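PDB 6ZPZ: MgGH51 from Meripilus giganteus, which probably hydrolyses terminal non-reducing-end alpha-L-arabinofuranosyl residues from arabinose-containing polysaccharides. Local coordinates for residues F22-H27 / W261-T266; G229-E234 / V348-F353; V454-G459 / K505-F510. All coordinates share one frame; numbering follows the deposited sequence.

Interaction 1: residues F22-H27 / W261-T266. With LX5 ([(1~{S},2~{S},3~{S},4~{S})-2-(hydroxymethyl)-3,4-bis(oxidanyl)cyclopentyl] hydrogen sulfate), chain G.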
loop_
_atom_site.group_PDB
_atom_site.type_symbol
_atom_site.label_atom_id
_atom_site.label_comp_id
_atom_site.label_asym_id
_atom_site.label_seq_id
_atom_site.Cartn_x
_atom_site.Cartn_y
_atom_site.Cartn_z
ATOM N N PHE A 22 3.123 0.478 3.357
ATOM C CA PHE A 22 2.634 0.955 2.057
ATOM C C PHE A 22 3.485 2.126 1.601
ATOM O O PHE A 22 3.692 3.097 2.310
ATOM C CB PHE A 22 1.179 1.370 2.153
ATOM C CG PHE A 22 0.639 1.791 0.811
ATOM C CD1 PHE A 22 0.751 3.098 0.392
ATOM C CD2 PHE A 22 0.056 0.872 -0.048
ATOM C CE1 PHE A 22 0.241 3.481 -0.842
ATOM C CE2 PHE A 22 -0.425 1.259 -1.300
ATOM C CZ PHE A 22 -0.324 2.558 -1.686
ATOM N N GLU A 23 3.854 2.058 0.349
ATOM C CA GLU A 23 4.189 3.269 -0.414
ATOM C C GLU A 23 3.661 3.035 -1.817
ATOM O O GLU A 23 3.318 1.881 -2.113
ATOM C CB GLU A 23 5.700 3.440 -0.432
ATOM C CG GLU A 23 6.363 2.357 -1.258
ATOM C CD GLU A 23 7.866 2.351 -1.147
ATOM O OE1 GLU A 23 8.507 3.359 -1.516
ATOM O OE2 GLU A 23 8.372 1.341 -0.712
ATOM N N ASP A 24 3.661 4.075 -2.657
ATOM C CA ASP A 24 3.367 3.936 -4.106
ATOM C C ASP A 24 4.581 3.313 -4.788
ATOM O O ASP A 24 5.540 4.032 -5.068
ATOM C CB ASP A 24 2.973 5.264 -4.754
ATOM C CG ASP A 24 1.996 5.020 -5.895
ATOM O OD1 ASP A 24 2.075 3.931 -6.480
ATOM O OD2 ASP A 24 1.115 5.883 -6.107
ATOM N N ILE A 25 4.536 1.995 -4.979
ATOM C CA ILE A 25 5.583 1.166 -5.631
ATOM C C ILE A 25 4.833 0.126 -6.448
ATOM O O ILE A 25 3.743 -0.254 -6.023
ATOM C CB ILE A 25 6.540 0.502 -4.624
ATOM C CG1 ILE A 25 7.676 -0.234 -5.331
ATOM C CG2 ILE A 25 5.802 -0.438 -3.671
ATOM C CD1 ILE A 25 8.668 -0.860 -4.377
ATOM N N ASN A 26 5.338 -0.248 -7.620
ATOM C CA ASN A 26 4.610 -1.209 -8.489
ATOM C C ASN A 26 3.189 -0.694 -8.759
ATOM O O ASN A 26 2.286 -1.528 -8.798
ATOM C CB ASN A 26 4.477 -2.582 -7.817
ATOM C CG ASN A 26 5.766 -3.126 -7.257
ATOM O OD1 ASN A 26 6.817 -3.042 -7.901
ATOM N ND2 ASN A 26 5.679 -3.766 -6.109
ATOM N N HIS A 27 2.958 0.620 -8.874
ATOM C CA HIS A 27 1.594 1.209 -9.027
ATOM C C HIS A 27 0.662 0.627 -7.941
ATOM O O HIS A 27 -0.461 0.140 -8.212
ATOM C CB HIS A 27 1.116 1.025 -10.463
ATOM C CG HIS A 27 1.732 2.040 -11.365
ATOM N ND1 HIS A 27 1.242 3.323 -11.503
ATOM C CD2 HIS A 27 2.866 1.997 -12.085
ATOM C CE1 HIS A 27 2.011 3.989 -12.354
ATOM N NE2 HIS A 27 3.015 3.193 -12.703
ATOM N N TRP A 261 10.061 5.409 -7.976
ATOM C CA TRP A 261 9.994 4.073 -8.610
ATOM C C TRP A 261 9.747 4.206 -10.114
ATOM O O TRP A 261 9.209 3.259 -10.712
ATOM C CB TRP A 261 8.924 3.266 -7.869
ATOM C CG TRP A 261 9.277 3.020 -6.442
ATOM C CD1 TRP A 261 8.721 3.575 -5.320
ATOM C CD2 TRP A 261 10.334 2.163 -5.987
ATOM N NE1 TRP A 261 9.341 3.065 -4.205
ATOM C CE2 TRP A 261 10.336 2.213 -4.584
ATOM C CE3 TRP A 261 11.257 1.327 -6.634
ATOM C CZ2 TRP A 261 11.237 1.468 -3.810
ATOM C CZ3 TRP A 261 12.127 0.575 -5.878
ATOM C CH2 TRP A 261 12.136 0.666 -4.479
ATOM N N GLY A 262 10.131 5.359 -10.683
ATOM C CA GLY A 262 10.164 5.616 -12.130
ATOM C C GLY A 262 8.872 6.222 -12.667
ATOM O O GLY A 262 8.712 6.286 -13.907
ATOM N N TYR A 263 7.897 6.596 -11.826
ATOM C CA TYR A 263 6.643 7.175 -12.367
ATOM C C TYR A 263 6.148 8.351 -11.532
ATOM O O TYR A 263 6.418 8.466 -10.305
ATOM C CB TYR A 263 5.564 6.101 -12.522
ATOM C CG TYR A 263 5.224 5.340 -11.274
ATOM C CD1 TYR A 263 4.176 5.728 -10.459
ATOM C CD2 TYR A 263 5.893 4.178 -10.960
ATOM C CE1 TYR A 263 3.844 5.000 -9.331
ATOM C CE2 TYR A 263 5.566 3.437 -9.832
ATOM C CZ TYR A 263 4.539 3.856 -9.011
ATOM O OH TYR A 263 4.171 3.109 -7.920
ATOM N N VAL A 264 5.358 9.191 -12.197
ATOM C CA VAL A 264 4.629 10.313 -11.545
ATOM C C VAL A 264 3.540 9.767 -10.597
ATOM O O VAL A 264 2.836 8.818 -10.929
ATOM C CB VAL A 264 4.041 11.264 -12.598
ATOM C CG1 VAL A 264 3.192 12.316 -11.898
ATOM C CG2 VAL A 264 5.126 11.911 -13.458
ATOM N N ASN A 265 3.492 10.312 -9.393
ATOM C CA ASN A 265 2.388 10.116 -8.434
ATOM C C ASN A 265 1.453 11.308 -8.565
ATOM O O ASN A 265 1.933 12.468 -8.556
ATOM C CB ASN A 265 2.917 10.034 -7.018
ATOM C CG ASN A 265 3.703 8.793 -6.658
ATOM O OD1 ASN A 265 3.819 8.527 -5.463
ATOM N ND2 ASN A 265 4.281 8.066 -7.609
ATOM N N THR A 266 0.159 11.049 -8.708
ATOM C CA THR A 266 -0.893 12.093 -8.765
ATOM C C THR A 266 -1.060 12.773 -7.409
ATOM O O THR A 266 -1.454 13.929 -7.359
ATOM C CB THR A 266 -2.224 11.481 -9.218
ATOM O OG1 THR A 266 -2.714 10.556 -8.240
ATOM C CG2 THR A 266 -2.052 10.835 -10.575
HETATM C C1 LX5 G . 12.882 -1.181 0.341
HETATM C C2 LX5 G . 12.940 -0.537 1.706
HETATM C C6 LX5 G . 10.678 -1.553 -1.012
HETATM C C5 LX5 G . 11.687 -0.572 -0.403
HETATM C C3 LX5 G . 12.195 0.764 1.642
HETATM C C4 LX5 G . 11.144 0.450 0.579
HETATM O O7 LX5 G . 9.974 -2.299 -0.013
HETATM O O8 LX5 G . 10.897 1.570 -0.274
HETATM O O9 LX5 G . 11.710 1.186 2.926
HETATM O O10 LX5 G . 14.116 -0.656 -0.135
HETATM S S11 LX5 G . 15.014 -1.478 -0.997
HETATM O O12 LX5 G . 14.033 -1.582 -2.074
HETATM O O13 LX5 G . 16.256 -0.804 -1.366
HETATM O O14 LX5 G . 15.321 -2.682 -0.170
HETATM O O HOH W 1 5.979 6.024 -6.619
HETATM O O HOH W 2 0.920 7.850 -4.644
#
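At one wall of the pocket that holds the cyclopentane-based sulfate ester LX5, Glu23 meets Trp261 through a nearly straight indole hydrogen bond: Trp261 NE1 lies 2.8 Å from Glu23 OE1, with an N-H...O angle of 169°. The acceptor sits in the indole plane, whereas the N-H reaches it from above the carboxylate plane. Glu23 OE1 also accepts from Asn232 N, while the other oxygen, Glu23 OE2, receives the ligand hydroxyl O8 at 2.6 Å; the backbone and indole donors thus fix the rotation of a carboxylate that touches the ligand. Ile25 covers one face of the indole: with CG1 anti to the backbone N (chi1 -175°) and an extended chain, its CD1 lies 3.5 Å from the centroid of the Trp261 six-membered ring, a CH-pi contact.

The segment 22-27 is the loop following 20-21, first strand of the (beta/alpha)8 barrel, and Tyr263 grips it farther along. Tyr263 OH donates to Asp24 OD1 at 2.7 Å and accepts from His27 N at 2.9 Å. The imidazole of His27, bonded through ND1 to Asp30 O, stacks face to face on the phenol, His27 NE2 over the centre of the Tyr263 ring and the planes 19° apart. Toward the other end of Asp24, a water accepts from Asn265 ND2 and donates to Asp24 O, while Asn265 OD1 is bonded to Asn232 ND2.

Interaction 2: residues G229-E234 / V348-F353. With LX5 ([(1~{S},2~{S},3~{S},4~{S})-2-(hydroxymethyl)-3,4-bis(oxidanyl)cyclopentyl] hydrogen sulfate), chain G.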
loop_
_atom_site.group_PDB
_atom_site.type_symbol
_atom_site.label_atom_id
_atom_site.label_comp_id
_atom_site.label_asym_id
_atom_site.label_seq_id
_atom_site.Cartn_x
_atom_site.Cartn_y
_atom_site.Cartn_z
ATOM N N GLY A 229 5.916 6.064 3.095
ATOM C CA GLY A 229 7.053 5.243 2.647
ATOM C C GLY A 229 8.082 5.043 3.750
ATOM O O GLY A 229 7.999 5.684 4.790
ATOM N N GLY A 230 9.111 4.230 3.480
ATOM C CA GLY A 230 9.461 3.791 2.146
ATOM C C GLY A 230 10.278 4.814 1.346
ATOM O O GLY A 230 10.288 5.987 1.636
ATOM N N ASN A 231 10.981 4.332 0.343
ATOM C CA ASN A 231 11.758 5.165 -0.601
ATOM C C ASN A 231 10.880 6.277 -1.135
ATOM O O ASN A 231 11.386 7.362 -1.295
ATOM C CB ASN A 231 12.344 4.341 -1.731
ATOM C CG ASN A 231 13.486 3.475 -1.253
ATOM O OD1 ASN A 231 13.772 3.426 -0.064
ATOM N ND2 ASN A 231 14.129 2.805 -2.183
ATOM N N ASN A 232 9.604 6.003 -1.394
ATOM C CA ASN A 232 8.723 6.993 -2.052
ATOM C C ASN A 232 8.527 8.250 -1.175
ATOM O O ASN A 232 8.118 9.289 -1.731
ATOM C CB ASN A 232 7.405 6.378 -2.462
ATOM C CG ASN A 232 6.783 7.069 -3.652
ATOM O OD1 ASN A 232 7.418 7.182 -4.709
ATOM N ND2 ASN A 232 5.536 7.490 -3.503
ATOM N N LEU A 233 8.800 8.188 0.126
ATOM C CA LEU A 233 8.783 9.390 0.998
ATOM C C LEU A 233 9.907 10.345 0.599
ATOM O O LEU A 233 9.751 11.571 0.734
ATOM C CB LEU A 233 9.045 8.930 2.425
ATOM C CG LEU A 233 9.175 10.030 3.454
ATOM C CD1 LEU A 233 7.830 10.730 3.703
ATOM C CD2 LEU A 233 9.738 9.447 4.751
ATOM N N GLU A 234 11.043 9.774 0.237
ATOM C CA GLU A 234 12.322 10.526 0.287
ATOM C C GLU A 234 12.463 11.478 -0.891
ATOM O O GLU A 234 13.083 12.509 -0.727
ATOM C CB GLU A 234 13.474 9.551 0.363
ATOM C CG GLU A 234 13.501 8.885 1.710
ATOM C CD GLU A 234 14.689 7.987 1.910
ATOM O OE1 GLU A 234 15.500 8.311 2.774
ATOM O OE2 GLU A 234 14.763 6.943 1.223
ATOM N N VAL A 348 10.898 8.555 11.608
ATOM C CA VAL A 348 11.766 9.670 11.171
ATOM C C VAL A 348 12.594 9.210 9.981
ATOM O O VAL A 348 13.676 8.581 10.142
ATOM C CB VAL A 348 12.591 10.179 12.348
ATOM C CG1 VAL A 348 13.461 11.348 11.896
ATOM C CG2 VAL A 348 11.676 10.534 13.518
ATOM N N GLY A 349 12.066 9.495 8.805
ATOM C CA GLY A 349 12.773 9.183 7.570
ATOM C C GLY A 349 12.497 7.760 7.136
ATOM O O GLY A 349 11.481 7.172 7.527
ATOM N N ASN A 350 13.400 7.248 6.335
ATOM C CA ASN A 350 13.323 5.910 5.704
ATOM C C ASN A 350 14.759 5.435 5.565
ATOM O O ASN A 350 15.546 6.182 4.928
ATOM C CB ASN A 350 12.636 6.004 4.346
ATOM C CG ASN A 350 12.630 4.704 3.580
ATOM O OD1 ASN A 350 12.034 3.729 4.062
ATOM N ND2 ASN A 350 13.315 4.678 2.444
ATOM N N GLU A 351 15.110 4.277 6.107
ATOM C CA GLU A 351 16.415 3.600 5.805
ATOM C C GLU A 351 17.581 4.593 5.854
ATOM O O GLU A 351 18.386 4.660 4.860
ATOM C CB GLU A 351 16.360 2.974 4.405
ATOM C CG GLU A 351 15.280 1.872 4.315
ATOM C CD GLU A 351 15.682 0.654 3.493
ATOM O OE1 GLU A 351 16.222 0.850 2.404
ATOM O OE2 GLU A 351 15.503 -0.493 3.970
ATOM N N ASP A 352 17.684 5.315 6.978
ATOM C CA ASP A 352 18.729 6.352 7.177
ATOM C C ASP A 352 20.070 5.705 7.541
ATOM O O ASP A 352 21.073 6.459 7.645
ATOM C CB ASP A 352 18.276 7.439 8.152
ATOM C CG ASP A 352 17.235 8.332 7.509
ATOM O OD1 ASP A 352 17.589 9.270 6.718
ATOM O OD2 ASP A 352 16.084 8.092 7.797
ATOM N N PHE A 353 20.150 4.376 7.569
ATOM C CA PHE A 353 21.465 3.683 7.483
ATOM C C PHE A 353 22.154 4.017 6.142
ATOM O O PHE A 353 23.407 3.851 6.051
ATOM C CB PHE A 353 21.347 2.177 7.755
ATOM C CG PHE A 353 20.340 1.404 6.931
ATOM C CD1 PHE A 353 20.680 0.903 5.680
ATOM C CD2 PHE A 353 19.080 1.116 7.442
ATOM C CE1 PHE A 353 19.764 0.171 4.935
ATOM C CE2 PHE A 353 18.166 0.373 6.705
ATOM C CZ PHE A 353 18.515 -0.098 5.454
HETATM C C1 LX5 G . 12.882 -1.181 0.341
HETATM C C2 LX5 G . 12.940 -0.537 1.706
HETATM C C6 LX5 G . 10.678 -1.553 -1.012
HETATM C C5 LX5 G . 11.687 -0.572 -0.403
HETATM C C3 LX5 G . 12.195 0.764 1.642
HETATM C C4 LX5 G . 11.144 0.450 0.579
HETATM O O7 LX5 G . 9.974 -2.299 -0.013
HETATM O O8 LX5 G . 10.897 1.570 -0.274
HETATM O O9 LX5 G . 11.710 1.186 2.926
HETATM O O10 LX5 G . 14.116 -0.656 -0.135
HETATM S S11 LX5 G . 15.014 -1.478 -0.997
HETATM O O12 LX5 G . 14.033 -1.582 -2.074
HETATM O O13 LX5 G . 16.256 -0.804 -1.366
HETATM O O14 LX5 G . 15.321 -2.682 -0.170
HETATM O O HOH W 3 9.815 5.327 6.832
HETATM O O HOH W 4 16.274 3.298 0.892
HETATM O O HOH W 5 15.179 9.363 5.158
#
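Asn350 turns its amide into the 229-234 segment and toward LX5, and both ends of the amide are engaged. Its OD1 accepts from the ligand hydroxyl O9 at 2.8 Å and, weakly, from Gly230 N at 3.0 Å. Next to it, Asn231 N donates to ligand O8 over 2.8 Å, almost straight at 171°. The amide nitrogen faces the protein: Asn350 ND2 is 2.8 Å from Asn231 OD1, which it meets in the carbonyl plane on a lone pair, and 3.0 Å from Glu234 OE2, which it approaches from above the carboxylate plane although the acceptor lies in the amide plane.

One shell out, a cis peptide between Gly229 and Gly230 leads into the short helical turn 231-234 that carries these acceptors. A water donates to both Asn231 OD1 and Glu351 OE1, and Glu351 OE2 is bonded to His400. Asn350-Glu351 follows 345-348, the fourth barrel strand, where clan GH-A glycosidases carry their Asn-Glu pair with the general acid/base; Glu351 probably has that role. With two acceptors holding ND2, the amide cannot flip without losing both bonds, which implies that OD1 is presented to the sugar-like ring as an acceptor.

Interaction 3: residues V454-G459 / K505-F510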
loop_
_atom_site.group_PDB
_atom_site.type_symbol
_atom_site.label_atom_id
_atom_site.label_comp_id
_atom_site.label_asym_id
_atom_site.label_seq_id
_atom_site.Cartn_x
_atom_site.Cartn_y
_atom_site.Cartn_z
ATOM N N VAL A 454 5.320 -21.060 -1.351
ATOM C CA VAL A 454 5.064 -21.735 -0.059
ATOM C C VAL A 454 6.363 -21.686 0.764
ATOM O O VAL A 454 6.328 -21.402 1.963
ATOM C CB VAL A 454 4.530 -23.155 -0.278
ATOM C CG1 VAL A 454 4.326 -23.860 1.057
ATOM C CG2 VAL A 454 3.230 -23.120 -1.058
ATOM N N GLN A 455 7.499 -21.895 0.133
ATOM C CA GLN A 455 8.810 -21.833 0.823
ATOM C C GLN A 455 8.957 -20.464 1.501
ATOM O O GLN A 455 9.383 -20.437 2.670
ATOM C CB GLN A 455 9.940 -22.084 -0.167
ATOM C CG GLN A 455 11.294 -22.310 0.495
ATOM C CD GLN A 455 12.386 -22.392 -0.543
ATOM O OE1 GLN A 455 12.095 -22.349 -1.737
ATOM N NE2 GLN A 455 13.643 -22.468 -0.100
ATOM N N SER A 456 8.690 -19.375 0.772
ATOM C CA SER A 456 8.973 -18.021 1.301
ATOM C C SER A 456 8.008 -17.711 2.438
ATOM O O SER A 456 8.460 -17.195 3.480
ATOM C CB SER A 456 9.010 -16.947 0.211
ATOM O OG SER A 456 7.734 -16.705 -0.343
ATOM N N ALA A 457 6.736 -18.032 2.270
ATOM C CA ALA A 457 5.664 -17.769 3.254
ATOM C C ALA A 457 5.972 -18.561 4.528
ATOM O O ALA A 457 5.816 -17.984 5.618
ATOM C CB ALA A 457 4.313 -18.147 2.682
ATOM N N THR A 458 6.458 -19.806 4.396
ATOM C CA THR A 458 6.685 -20.672 5.578
ATOM C C THR A 458 7.925 -20.191 6.337
ATOM O O THR A 458 7.889 -20.197 7.594
ATOM C CB THR A 458 6.681 -22.160 5.219
ATOM O OG1 THR A 458 7.688 -22.476 4.257
ATOM C CG2 THR A 458 5.332 -22.587 4.699
ATOM N N GLY A 459 8.958 -19.753 5.622
ATOM C CA GLY A 459 10.153 -19.175 6.255
ATOM C C GLY A 459 9.785 -17.917 7.007
ATOM O O GLY A 459 10.161 -17.744 8.194
ATOM N N LYS A 505 -3.910 -13.124 -4.187
ATOM C CA LYS A 505 -3.448 -13.222 -2.795
ATOM C C LYS A 505 -2.314 -14.247 -2.697
ATOM O O LYS A 505 -2.552 -15.430 -3.012
ATOM C CB LYS A 505 -4.638 -13.572 -1.913
ATOM C CG LYS A 505 -5.753 -12.543 -1.967
ATOM C CD LYS A 505 -7.039 -12.915 -1.261
ATOM C CE LYS A 505 -8.182 -12.052 -1.756
ATOM N NZ LYS A 505 -9.462 -12.446 -1.126
ATOM N N SER A 506 -1.115 -13.762 -2.361
ATOM C CA SER A 506 0.124 -14.560 -2.264
ATOM C C SER A 506 0.032 -15.568 -1.124
ATOM O O SER A 506 -0.774 -15.415 -0.170
ATOM C CB SER A 506 1.340 -13.708 -2.112
ATOM O OG SER A 506 1.414 -13.067 -0.832
ATOM N N THR A 507 0.910 -16.544 -1.199
ATOM C CA THR A 507 1.195 -17.442 -0.064
ATOM C C THR A 507 1.537 -16.583 1.154
ATOM O O THR A 507 1.050 -16.856 2.241
ATOM C CB THR A 507 2.361 -18.366 -0.424
ATOM O OG1 THR A 507 3.398 -17.505 -0.891
ATOM C CG2 THR A 507 1.983 -19.390 -1.478
ATOM N N SER A 508 2.377 -15.581 0.986
ATOM C CA SER A 508 2.832 -14.748 2.110
ATOM C C SER A 508 1.629 -13.955 2.636
ATOM O O SER A 508 1.552 -13.774 3.841
ATOM C CB SER A 508 3.999 -13.869 1.686
ATOM O OG SER A 508 5.148 -14.651 1.374
ATOM N N PHE A 509 0.678 -13.564 1.772
ATOM C CA PHE A 509 -0.570 -12.897 2.203
ATOM C C PHE A 509 -1.271 -13.818 3.194
ATOM O O PHE A 509 -1.639 -13.358 4.295
ATOM C CB PHE A 509 -1.509 -12.595 1.026
ATOM C CG PHE A 509 -2.868 -12.084 1.438
ATOM C CD1 PHE A 509 -3.085 -10.738 1.698
ATOM C CD2 PHE A 509 -3.930 -12.968 1.608
ATOM C CE1 PHE A 509 -4.348 -10.283 2.068
ATOM C CE2 PHE A 509 -5.179 -12.512 1.994
ATOM C CZ PHE A 509 -5.388 -11.173 2.221
ATOM N N PHE A 510 -1.471 -15.067 2.817
ATOM C CA PHE A 510 -2.185 -16.009 3.711
ATOM C C PHE A 510 -1.420 -16.226 5.014
ATOM O O PHE A 510 -2.081 -16.320 6.045
ATOM C CB PHE A 510 -2.534 -17.307 2.997
ATOM C CG PHE A 510 -3.559 -17.094 1.928
ATOM C CD1 PHE A 510 -4.849 -16.705 2.266
ATOM C CD2 PHE A 510 -3.255 -17.367 0.604
ATOM C CE1 PHE A 510 -5.810 -16.580 1.279
ATOM C CE2 PHE A 510 -4.224 -17.254 -0.375
ATOM C CZ PHE A 510 -5.481 -16.814 -0.046
HETATM O O HOH W 6 7.922 -13.873 0.068
#
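Ala457 and Ser508 bring together the first turns of two neighbouring helices, 454-469 and 507-517, which follow the seventh and eighth strands of the (beta/alpha)8 barrel and lie on its outside. The backbones come close, with the CA atoms of Ala457 and Ser508 4.3 Å apart, and the small side chains explain how. The methyl of Ala457 points toward the other helix and rests on its backbone, with Ala457 CB 3.5 Å from Thr507 C; there is no direct hydrogen bond across the two segments.

Thr507 points back at the 454-459 turn. Its CB faces Ala457 CB at 3.7 Å, and its two branches diverge. The methyl, anti to the carbonyl carbon, goes to Val454, where Thr507 CG2 lies 3.7 Å from Val454 N and 4.0 Å from Val454 CG2, and the side chains cross at about a right angle. The hydroxyl instead is tucked in over the backbone, flanked by its N and C (chi1 51°), and OG1 bonds weakly to Thr453 O just before the facing helix.

The start of helix 507-517 is fixed by an N-cap: Ser506 OG accepts from Phe509 N at 2.8 Å, and is also bonded to Leu495 O. On the flank of Ala457 away from Val454, the hydroxyls of Ser456 and Ser508 converge from the two helices. Each has a partner beyond the segments, Thr453 N donating to Ser456 OG and Ser508 OG bonding to Glu460 OE1. Between them a water completes the link, taking a proton from Ser456 OG at 2.9 Å and giving one to Ser508 OG at 3.2 Å.

From the N terminus, the loop after the first barrel strand is closed by interaction 1 onto residues 261-266, in the excursion that follows the second strand. Before that closure is reached, interaction 2 has opened at 229-234, to close at 348-353 after the fourth strand; the two cross. They also touch: Asn232 reaches both Glu23 and Asn265, so the ends of strands 20-21, 224-227 and 345-348 are joined around LX5. Interaction 3 comes later in series, closing a shorter 454-510 loop between outer helices at the end of the barrel's chain path, its centre about 24 Å from that of interaction 1 and 26 Å from that of interaction 2.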